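Local coordinates for N-terminal acetyltransferase-like protein (Chaetomium thermophilum, PDB 5NNP), which probably serves as the auxiliary, TPR-repeat subunit of a NatA-type N-terminal acetyltransferase, a helical scaffold on which other protein chains assemble, at residues 467-472 against 479-484; 501-506 against 564-569. One frame throughout, in Å; residues are numbered along the deposited sequence.

Interaction 1: residues 467-472 against 479-484; sequences LFTRAE and ADLTDM
Arg470 and Asp480 meet with their flat groups almost perpendicular, the guanidinium and carboxylate planes standing 89° apart. Asp480 OD1 sits over one face of the guanidinium, offset toward its rim and 3.0 Å from Arg470 NH2. No N-H points at this oxygen, and the salt bridge is therefore one of charge alone. The second carboxylate oxygen grips the loop backbone: Arg470 N donates to Asp480 OD2 over 3.2 Å, fairly straight at 158°, approaching from above the carboxylate plane. A chi1 of -170° turns the carboxylate of Asp480 away from its own N and out to the loop. Helix 476-483 is thereby joined to the linker from helix 458-465 within the all-helical fold of the NatA auxiliary family. An alanine in place of Asp480 is likely to leave the Arg470 charge without this mate and the Arg470 backbone N-H without its acceptor. At the guanidinium edge, a weak, long hydrogen bond from NH2 to Met484 SD is doubtful. Beside the carboxylate, Thr469 crosses Leu481 at about a right angle, its CG2 3.8 Å from Leu481 CG, while Leu481 also reaches Arg442 and Phe489.

Interaction 2: residues 501-506 against 564-569; sequences GNTALA and VNLYLS
Thr503 and Leu566 mark the nearest approach of the two backbones, their CA atoms 7.7 Å apart, where the first turn of helix 503-523 faces the middle of helix 554-572. Gly501 ends the preceding helix in a Schellman motif, its phi of 93° being one at which a side chain would jam against the previous carbonyl. Asn502 follows as both the centre of an inverse gamma turn and the N-cap, and its OD1 accepts from Leu505 N over 3.3 Å, the donor lying above the side-chain carbonyl plane.

Between the helices the contact is wholly apolar and centres on one residue. Leu566 holds CG anti to its backbone N (chi1 -180°), which carries both methyls out to the opposite helix. CD1 lies 3.9 Å from Thr503 CG2, and CD2 lies 3.7 Å from Ala506 CB, so the fork spans two residues three positions apart on the same helical face. Leu507, Tyr510 and Gln498 continue the surroundings of Leu566. The small interface thus brings together two helices that are not consecutive in the chain, consistent with the superhelical helix packing of a TPR-clan auxiliary subunit.

Both contacts are largely buried and belong to the same all-helical auxiliary-subunit region, but they share no helix and do not touch, their centres lying 25 Å apart. Interaction 1 is local, tying a loop to the helix that follows it, and it relies mainly on charge and a hydrogen bond from a backbone N, with a small apolar contact beside them; another protein chain packs against this neighbourhood, on Phe468, Asp483 and Met484. Interaction 2 joins helices far apart in sequence by methyl contacts alone, buries about half as much surface, and has no other protein chain against its two segments. Helix 487-499 lies between them in the sequence and borders both, packing on Leu481 in the first and on Ala506 and Leu566 in the second.

Interaction 1: residues 467-472 against 479-484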
ATOM      1  N   LEU A 467      -9.087  11.753 -21.888  1.00 37.26           N
ATOM      2  CA  LEU A 467     -10.445  12.176 -21.581  1.00 34.37           C
ATOM      3  C   LEU A 467     -10.661  12.431 -20.071  1.00 39.33           C
ATOM      4  O   LEU A 467     -11.604  13.123 -19.688  1.00 44.00           O
ATOM      5  CB  LEU A 467     -11.450  11.148 -22.091  1.00 30.74           C
ATOM      6  CG  LEU A 467     -11.941  11.230 -23.555  1.00 37.03           C
ATOM      7  CD1 LEU A 467     -11.008  12.035 -24.450  1.00 31.25           C
ATOM      8  CD2 LEU A 467     -12.160   9.832 -24.117  1.00 28.35           C
ATOM      9  N   PHE A 468      -9.785  11.896 -19.219  1.00 42.99           N
ATOM     10  CA  PHE A 468      -9.940  12.064 -17.768  1.00 38.65           C
ATOM     11  C   PHE A 468      -8.757  12.699 -17.030  1.00 40.70           C
ATOM     12  O   PHE A 468      -8.881  12.991 -15.849  1.00 56.18           O
ATOM     13  CB  PHE A 468     -10.272  10.722 -17.121  1.00 32.76           C
ATOM     14  CG  PHE A 468     -11.711  10.323 -17.285  1.00 36.51           C
ATOM     15  CD1 PHE A 468     -12.163   9.802 -18.484  1.00 34.65           C
ATOM     16  CD2 PHE A 468     -12.616  10.486 -16.242  1.00 37.38           C
ATOM     17  CE1 PHE A 468     -13.499   9.435 -18.648  1.00 37.98           C
ATOM     18  CE2 PHE A 468     -13.942  10.134 -16.389  1.00 37.42           C
ATOM     19  CZ  PHE A 468     -14.393   9.612 -17.598  1.00 42.19           C
ATOM     20  N   THR A 469      -7.637  12.935 -17.715  1.00 45.02           N
ATOM     21  CA  THR A 469      -6.473  13.607 -17.117  1.00 43.34           C
ATOM     22  C   THR A 469      -6.642  15.117 -17.174  1.00 58.15           C
ATOM     23  O   THR A 469      -7.277  15.620 -18.094  1.00 69.09           O
ATOM     24  CB  THR A 469      -5.157  13.222 -17.827  1.00 41.26           C
ATOM     25  OG1 THR A 469      -5.219  13.622 -19.203  1.00 43.26           O
ATOM     26  CG2 THR A 469      -4.896  11.730 -17.721  1.00 33.99           C
ATOM     27  N   ARG A 470      -6.078  15.839 -16.206  1.00 69.62           N
ATOM     28  CA  ARG A 470      -6.283  17.291 -16.138  1.00 75.63           C
ATOM     29  C   ARG A 470      -5.823  17.952 -17.431  1.00 74.44           C
ATOM     30  O   ARG A 470      -4.754  17.636 -17.946  1.00 77.65           O
ATOM     31  CB  ARG A 470      -5.577  17.895 -14.915  1.00 80.33           C
ATOM     32  CG  ARG A 470      -6.261  17.494 -13.610  1.00 91.25           C
ATOM     33  CD  ARG A 470      -5.713  18.205 -12.363  1.00 99.74           C
ATOM     34  NE  ARG A 470      -4.410  17.690 -11.930  1.00103.73           N
ATOM     35  CZ  ARG A 470      -4.208  16.518 -11.324  1.00101.10           C
ATOM     36  NH1 ARG A 470      -5.217  15.694 -11.079  1.00 99.89           N
ATOM     37  NH2 ARG A 470      -2.978  16.163 -10.974  1.00100.83           N
ATOM     38  N   ALA A 471      -6.652  18.858 -17.945  1.00 59.84           N
ATOM     39  CA  ALA A 471      -6.564  19.293 -19.332  1.00 65.48           C
ATOM     40  C   ALA A 471      -5.266  20.003 -19.713  1.00 85.29           C
ATOM     41  O   ALA A 471      -4.557  19.575 -20.631  1.00 84.27           O
ATOM     42  CB  ALA A 471      -7.744  20.184 -19.654  1.00 60.69           C
ATOM     43  N   GLU A 472      -4.955  21.093 -19.027  1.00 92.22           N
ATOM     44  CA  GLU A 472      -3.833  21.918 -19.461  1.00 99.02           C
ATOM     45  C   GLU A 472      -2.530  21.538 -18.756  1.00 99.60           C
ATOM     46  O   GLU A 472      -1.611  22.349 -18.644  1.00101.37           O
ATOM     47  CB  GLU A 472      -4.161  23.411 -19.268  1.00105.30           C
ATOM     48  CG  GLU A 472      -4.834  24.034 -20.494  1.00111.05           C
ATOM     49  CD  GLU A 472      -5.363  25.445 -20.265  1.00115.68           C
ATOM     50  OE1 GLU A 472      -4.563  26.409 -20.303  1.00115.91           O
ATOM     51  OE2 GLU A 472      -6.590  25.590 -20.075  1.00118.81           O
ATOM     52  N   ALA A 479       2.118  13.019 -18.577  1.00 44.38           N
ATOM     53  CA  ALA A 479       2.719  13.763 -17.473  1.00 39.77           C
ATOM     54  C   ALA A 479       1.807  13.712 -16.256  1.00 47.96           C
ATOM     55  O   ALA A 479       2.264  13.519 -15.116  1.00 48.59           O
ATOM     56  CB  ALA A 479       2.989  15.206 -17.873  1.00 37.25           C
ATOM     57  N   ASP A 480       0.511  13.895 -16.500  1.00 41.34           N
ATOM     58  CA  ASP A 480      -0.428  13.913 -15.404  1.00 38.52           C
ATOM     59  C   ASP A 480      -0.459  12.523 -14.769  1.00 40.71           C
ATOM     60  O   ASP A 480      -0.413  12.389 -13.545  1.00 41.32           O
ATOM     61  CB  ASP A 480      -1.815  14.348 -15.871  1.00 42.21           C
ATOM     62  CG  ASP A 480      -2.751  14.619 -14.711  1.00 58.65           C
ATOM     63  OD1 ASP A 480      -2.324  15.345 -13.778  1.00 62.33           O
ATOM     64  OD2 ASP A 480      -3.889  14.088 -14.712  1.00 58.02           O
ATOM     65  N   LEU A 481      -0.493  11.486 -15.603  1.00 35.52           N
ATOM     66  CA  LEU A 481      -0.555  10.125 -15.091  1.00 39.60           C
ATOM     67  C   LEU A 481       0.708   9.768 -14.300  1.00 44.16           C
ATOM     68  O   LEU A 481       0.647   9.060 -13.293  1.00 48.89           O
ATOM     69  CB  LEU A 481      -0.778   9.139 -16.239  1.00 32.64           C
ATOM     70  CG  LEU A 481      -2.174   9.162 -16.875  1.00 34.08           C
ATOM     71  CD1 LEU A 481      -2.184   8.345 -18.160  1.00 36.93           C
ATOM     72  CD2 LEU A 481      -3.229   8.647 -15.903  1.00 30.24           C
ATOM     73  N   THR A 482       1.849  10.266 -14.755  1.00 44.23           N
ATOM     74  CA  THR A 482       3.111  10.069 -14.054  1.00 37.51           C
ATOM     75  C   THR A 482       3.077  10.752 -12.701  1.00 36.69           C
ATOM     76  O   THR A 482       3.371  10.144 -11.683  1.00 37.45           O
ATOM     77  CB  THR A 482       4.285  10.628 -14.861  1.00 41.45           C
ATOM     78  OG1 THR A 482       4.371   9.955 -16.128  1.00 43.10           O
ATOM     79  CG2 THR A 482       5.582  10.440 -14.100  1.00 38.92           C
ATOM     80  N   ASP A 483       2.732  12.034 -12.721  1.00 37.55           N
ATOM     81  CA  ASP A 483       2.467  12.827 -11.522  1.00 40.68           C
ATOM     82  C   ASP A 483       1.582  12.121 -10.491  1.00 34.48           C
ATOM     83  O   ASP A 483       1.884  12.106  -9.303  1.00 30.06           O
ATOM     84  CB  ASP A 483       1.800  14.136 -11.937  1.00 61.79           C
ATOM     85  CG  ASP A 483       2.575  15.350 -11.515  1.00 75.59           C
ATOM     86  OD1 ASP A 483       2.457  15.733 -10.327  1.00 75.80           O
ATOM     87  OD2 ASP A 483       3.273  15.932 -12.380  1.00 83.05           O
ATOM     88  N   MET A 484       0.473  11.553 -10.955  1.00 40.11           N
ATOM     89  CA  MET A 484      -0.481  10.884 -10.075  1.00 31.86           C
ATOM     90  C   MET A 484      -0.112   9.444  -9.802  1.00 34.49           C
ATOM     91  O   MET A 484      -0.954   8.674  -9.324  1.00 36.69           O
ATOM     92  CB  MET A 484      -1.877  10.925 -10.674  1.00 38.48           C
ATOM     93  CG  MET A 484      -2.499  12.290 -10.698  1.00 41.17           C
ATOM     94  SD  MET A 484      -2.321  13.055  -9.087  1.00 46.33           S
ATOM     95  CE  MET A 484      -1.132  14.322  -9.497  1.00 39.50           C
TER

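Interaction 2: residues 501-506 against 564-569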
ATOM      1  N   GLY A 501       8.872  -3.164 -30.012  1.00 53.61           N
ATOM      2  CA  GLY A 501      10.300  -3.052 -30.240  1.00 55.72           C
ATOM      3  C   GLY A 501      10.921  -1.754 -29.745  1.00 58.80           C
ATOM      4  O   GLY A 501      12.082  -1.497 -30.023  1.00 63.43           O
ATOM      5  N   ASN A 502      10.164  -0.941 -29.010  1.00 53.83           N
ATOM      6  CA  ASN A 502      10.665   0.359 -28.564  1.00 55.37           C
ATOM      7  C   ASN A 502      11.346   0.269 -27.198  1.00 57.71           C
ATOM      8  O   ASN A 502      10.793   0.705 -26.179  1.00 56.02           O
ATOM      9  CB  ASN A 502       9.529   1.389 -28.516  1.00 55.11           C
ATOM     10  CG  ASN A 502      10.035   2.829 -28.555  1.00 52.05           C
ATOM     11  OD1 ASN A 502      11.108   3.135 -28.036  1.00 56.06           O
ATOM     12  ND2 ASN A 502       9.262   3.718 -29.173  1.00 51.73           N
ATOM     13  N   THR A 503      12.555  -0.287 -27.192  1.00 53.37           N
ATOM     14  CA  THR A 503      13.308  -0.510 -25.959  1.00 54.61           C
ATOM     15  C   THR A 503      13.433   0.761 -25.125  1.00 51.06           C
ATOM     16  O   THR A 503      13.393   0.708 -23.903  1.00 52.37           O
ATOM     17  CB  THR A 503      14.717  -1.061 -26.273  1.00 56.87           C
ATOM     18  OG1 THR A 503      14.597  -2.126 -27.221  1.00 66.15           O
ATOM     19  CG2 THR A 503      15.395  -1.601 -25.030  1.00 51.37           C
ATOM     20  N   ALA A 504      13.563   1.902 -25.793  1.00 52.65           N
ATOM     21  CA  ALA A 504      13.763   3.169 -25.104  1.00 56.47           C
ATOM     22  C   ALA A 504      12.577   3.534 -24.216  1.00 58.15           C
ATOM     23  O   ALA A 504      12.760   3.781 -23.027  1.00 55.21           O
ATOM     24  CB  ALA A 504      14.034   4.282 -26.104  1.00 55.48           C
ATOM     25  N   LEU A 505      11.366   3.565 -24.780  1.00 52.42           N
ATOM     26  CA  LEU A 505      10.198   3.983 -24.005  1.00 42.51           C
ATOM     27  C   LEU A 505       9.773   2.896 -23.030  1.00 49.87           C
ATOM     28  O   LEU A 505       9.203   3.178 -21.974  1.00 55.06           O
ATOM     29  CB  LEU A 505       9.027   4.337 -24.914  1.00 44.15           C
ATOM     30  CG  LEU A 505       9.159   5.537 -25.839  1.00 45.96           C
ATOM     31  CD1 LEU A 505       7.922   5.572 -26.707  1.00 44.38           C
ATOM     32  CD2 LEU A 505       9.338   6.848 -25.072  1.00 41.83           C
ATOM     33  N   ALA A 506      10.040   1.649 -23.385  1.00 54.64           N
ATOM     34  CA  ALA A 506       9.761   0.558 -22.470  1.00 54.25           C
ATOM     35  C   ALA A 506      10.578   0.735 -21.187  1.00 54.33           C
ATOM     36  O   ALA A 506      10.026   0.702 -20.089  1.00 47.88           O
ATOM     37  CB  ALA A 506      10.060  -0.775 -23.124  1.00 54.59           C
ATOM     38  N   VAL A 564      14.188  -6.357 -15.923  1.00 42.73           N
ATOM     39  CA  VAL A 564      15.275  -7.324 -15.862  1.00 51.62           C
ATOM     40  C   VAL A 564      15.276  -8.208 -17.109  1.00 61.12           C
ATOM     41  O   VAL A 564      16.326  -8.452 -17.706  1.00 66.10           O
ATOM     42  CB  VAL A 564      15.191  -8.186 -14.578  1.00 48.75           C
ATOM     43  CG1 VAL A 564      16.059  -9.422 -14.696  1.00 43.17           C
ATOM     44  CG2 VAL A 564      15.599  -7.351 -13.354  1.00 42.96           C
ATOM     45  N   ASN A 565      14.095  -8.659 -17.515  1.00 55.46           N
ATOM     46  CA  ASN A 565      13.947  -9.408 -18.756  1.00 52.95           C
ATOM     47  C   ASN A 565      14.351  -8.622 -20.014  1.00 54.40           C
ATOM     48  O   ASN A 565      14.918  -9.187 -20.954  1.00 53.54           O
ATOM     49  CB  ASN A 565      12.503  -9.894 -18.896  1.00 43.47           C
ATOM     50  CG  ASN A 565      12.213 -11.096 -18.023  1.00 47.95           C
ATOM     51  OD1 ASN A 565      13.119 -11.859 -17.661  1.00 48.42           O
ATOM     52  ND2 ASN A 565      10.943 -11.283 -17.687  1.00 52.73           N
ATOM     53  N   LEU A 566      14.071  -7.322 -20.031  1.00 48.76           N
ATOM     54  CA  LEU A 566      14.399  -6.491 -21.182  1.00 45.70           C
ATOM     55  C   LEU A 566      15.898  -6.189 -21.252  1.00 52.60           C
ATOM     56  O   LEU A 566      16.455  -6.079 -22.348  1.00 62.00           O
ATOM     57  CB  LEU A 566      13.595  -5.190 -21.149  1.00 45.60           C
ATOM     58  CG  LEU A 566      13.801  -4.187 -22.288  1.00 56.12           C
ATOM     59  CD1 LEU A 566      13.673  -4.855 -23.663  1.00 45.98           C
ATOM     60  CD2 LEU A 566      12.828  -3.002 -22.156  1.00 42.08           C
ATOM     61  N   TYR A 567      16.554  -6.064 -20.100  1.00 44.27           N
ATOM     62  CA  TYR A 567      18.012  -5.879 -20.083  1.00 53.27           C
ATOM     63  C   TYR A 567      18.730  -7.165 -20.512  1.00 56.57           C
ATOM     64  O   TYR A 567      19.735  -7.118 -21.222  1.00 59.60           O
ATOM     65  CB  TYR A 567      18.511  -5.442 -18.698  1.00 48.25           C
ATOM     66  CG  TYR A 567      18.348  -3.961 -18.391  1.00 53.38           C
ATOM     67  CD1 TYR A 567      18.907  -2.994 -19.219  1.00 51.04           C
ATOM     68  CD2 TYR A 567      17.652  -3.532 -17.263  1.00 52.04           C
ATOM     69  CE1 TYR A 567      18.769  -1.647 -18.944  1.00 49.88           C
ATOM     70  CE2 TYR A 567      17.506  -2.180 -16.982  1.00 54.05           C
ATOM     71  CZ  TYR A 567      18.071  -1.245 -17.824  1.00 54.24           C
ATOM     72  OH  TYR A 567      17.936   0.096 -17.544  1.00 50.82           O
ATOM     73  N   LEU A 568      18.212  -8.305 -20.057  1.00 49.22           N
ATOM     74  CA  LEU A 568      18.705  -9.611 -20.467  1.00 55.66           C
ATOM     75  C   LEU A 568      18.639  -9.766 -21.986  1.00 68.75           C
ATOM     76  O   LEU A 568      19.574 -10.268 -22.630  1.00 64.15           O
ATOM     77  CB  LEU A 568      17.890 -10.712 -19.801  1.00 48.96           C
ATOM     78  CG  LEU A 568      18.367 -11.174 -18.433  1.00 58.29           C
ATOM     79  CD1 LEU A 568      17.327 -12.090 -17.785  1.00 47.18           C
ATOM     80  CD2 LEU A 568      19.724 -11.859 -18.572  1.00 50.29           C
ATOM     81  N   SER A 569      17.510  -9.339 -22.544  1.00 71.61           N
ATOM     82  CA  SER A 569      17.316  -9.360 -23.983  1.00 70.75           C
ATOM     83  C   SER A 569      18.334  -8.455 -24.668  1.00 66.33           C
ATOM     84  O   SER A 569      18.977  -8.859 -25.636  1.00 62.63           O
ATOM     85  CB  SER A 569      15.895  -8.930 -24.334  1.00 72.38           C
ATOM     86  OG  SER A 569      15.821  -8.459 -25.666  1.00 85.86           O
TER